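Local atomic coordinates of malate oxidoreductase (Thermotoga maritima, PDB entry 1VL6), a protein that probably catalyses the NAD-dependent oxidative decarboxylation of malate to pyruvate and carbon dioxide. Residues A[177-182]-A[188-193]. Residues are numbered along the deposited sequence; the frame is centred on the assembly and turned at random.
Sequences AAFLNA and KKIEEV
F179 and I190 carry this contact, which is apolar throughout: the methyl CD1 of I190 comes up to the rim of the phenyl ring, 3.8 Å from CE2 of F179. The approach is made in the plane of the ring, at its edge. I190 reaches that far because CG1 stands anti to the backbone N (chi1 -167°) and the chain runs on extended to CD1. F179 meets it with a similar first torsion (chi1 167°), which swings the ring off the flank of the helix toward the loop.

Two lighter contacts broaden the patch. CG2 of V193 sits near the plane of the same ring, 4.3 Å from CZ of F179, so I190 and V193 both lie at the edge of the F179 ring. One helix position further on, L180 brings CD2 to 4.2 Å from CD1 of I190, so CD1 of I190 touches both F179 and L180.

Around this patch, L183 of the same helix touches I190 and V193, V216 lies against F179 and I190, and the ring of F266 meets that of F179 with the planes inclined at about 55°.

The contact packs the connection from helix 166-186 into strand 194-198 of the NAD-binding domain's sheet; a glycine-rich turn and helix 202-214 follow, consistent with a Rossmann-type fold. The direct association of 177-182 with 188-193 is a small patch of hydrocarbon packing (118 Å² buried, both sides summed), with no directional polar bond between the segments.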
# COMPACT_ATOMS: atom_id res chain seq x y z
N ALA A 177 -19.30 -28.70 7.78
CA ALA A 177 -18.00 -29.33 8.03
C ALA A 177 -17.86 -29.68 9.50
O ALA A 177 -17.40 -30.74 9.83
CB ALA A 177 -16.87 -28.43 7.62
N ALA A 178 -18.26 -28.77 10.38
CA ALA A 178 -18.20 -29.03 11.81
C ALA A 178 -19.03 -30.26 12.12
O ALA A 178 -18.62 -31.11 12.90
CB ALA A 178 -18.73 -27.82 12.58
N PHE A 179 -20.21 -30.34 11.52
CA PHE A 179 -21.13 -31.45 11.79
C PHE A 179 -20.52 -32.77 11.36
O PHE A 179 -20.51 -33.72 12.12
CB PHE A 179 -22.42 -31.27 11.04
CG PHE A 179 -23.27 -32.50 11.01
CD1 PHE A 179 -24.07 -32.83 12.09
CD2 PHE A 179 -23.33 -33.29 9.90
CE1 PHE A 179 -24.90 -33.93 12.04
CE2 PHE A 179 -24.16 -34.40 9.86
CZ PHE A 179 -24.94 -34.71 10.93
N LEU A 180 -19.97 -32.79 10.15
CA LEU A 180 -19.30 -34.03 9.67
C LEU A 180 -18.21 -34.53 10.59
O LEU A 180 -18.12 -35.73 10.86
CB LEU A 180 -18.74 -33.86 8.28
CG LEU A 180 -19.83 -33.69 7.22
CD1 LEU A 180 -19.24 -33.30 5.89
CD2 LEU A 180 -20.67 -34.94 7.06
N ASN A 181 -17.37 -33.63 11.07
CA ASN A 181 -16.29 -34.02 11.96
C ASN A 181 -16.81 -34.44 13.35
O ASN A 181 -16.37 -35.44 13.92
CB ASN A 181 -15.25 -32.92 12.02
CG ASN A 181 -14.31 -32.95 10.81
OD1 ASN A 181 -14.31 -33.87 9.99
ND2 ASN A 181 -13.48 -31.94 10.72
N ALA A 182 -17.76 -33.69 13.87
CA ALA A 182 -18.36 -34.09 15.13
C ALA A 182 -18.97 -35.50 15.02
O ALA A 182 -18.83 -36.33 15.91
CB ALA A 182 -19.41 -33.05 15.55
N LYS A 188 -21.36 -42.39 15.05
CA LYS A 188 -22.71 -42.70 14.64
C LYS A 188 -22.86 -42.57 13.10
O LYS A 188 -22.03 -41.93 12.44
CB LYS A 188 -23.68 -41.73 15.31
CG LYS A 188 -23.79 -41.89 16.79
CD LYS A 188 -24.54 -40.76 17.45
CE LYS A 188 -24.70 -41.01 18.99
NZ LYS A 188 -25.31 -39.79 19.67
N LYS A 189 -23.91 -43.18 12.54
CA LYS A 189 -24.16 -43.17 11.06
C LYS A 189 -25.04 -41.99 10.67
O LYS A 189 -26.05 -41.74 11.30
CB LYS A 189 -24.82 -44.47 10.59
CG LYS A 189 -24.12 -45.73 11.03
CD LYS A 189 -24.78 -47.00 10.46
CE LYS A 189 -23.73 -48.08 10.16
NZ LYS A 189 -24.33 -49.33 9.62
N ILE A 190 -24.69 -41.29 9.62
CA ILE A 190 -25.38 -40.06 9.26
C ILE A 190 -26.86 -40.26 8.91
O ILE A 190 -27.69 -39.44 9.23
CB ILE A 190 -24.65 -39.33 8.09
CG1 ILE A 190 -25.19 -37.91 7.94
CG2 ILE A 190 -24.84 -40.08 6.81
CD1 ILE A 190 -24.32 -37.02 7.11
N GLU A 191 -27.16 -41.36 8.25
CA GLU A 191 -28.55 -41.69 7.95
C GLU A 191 -29.34 -42.11 9.23
O GLU A 191 -30.55 -42.30 9.13
CB GLU A 191 -28.65 -42.75 6.85
CG GLU A 191 -28.25 -44.17 7.23
CD GLU A 191 -26.75 -44.47 7.20
OE1 GLU A 191 -25.90 -43.57 6.95
OE2 GLU A 191 -26.44 -45.67 7.44
N GLU A 192 -28.70 -42.24 10.39
CA GLU A 192 -29.43 -42.65 11.60
C GLU A 192 -29.58 -41.60 12.68
O GLU A 192 -30.42 -41.75 13.52
CB GLU A 192 -28.82 -43.89 12.23
CG GLU A 192 -28.69 -45.04 11.23
CD GLU A 192 -28.21 -46.30 11.87
OE1 GLU A 192 -27.66 -46.23 13.00
OE2 GLU A 192 -28.38 -47.37 11.26
N VAL A 193 -28.84 -40.50 12.62
CA VAL A 193 -28.92 -39.49 13.68
C VAL A 193 -30.11 -38.55 13.58
O VAL A 193 -30.51 -38.19 12.46
CB VAL A 193 -27.64 -38.61 13.78
CG1 VAL A 193 -26.52 -39.43 14.29
CG2 VAL A 193 -27.29 -38.01 12.45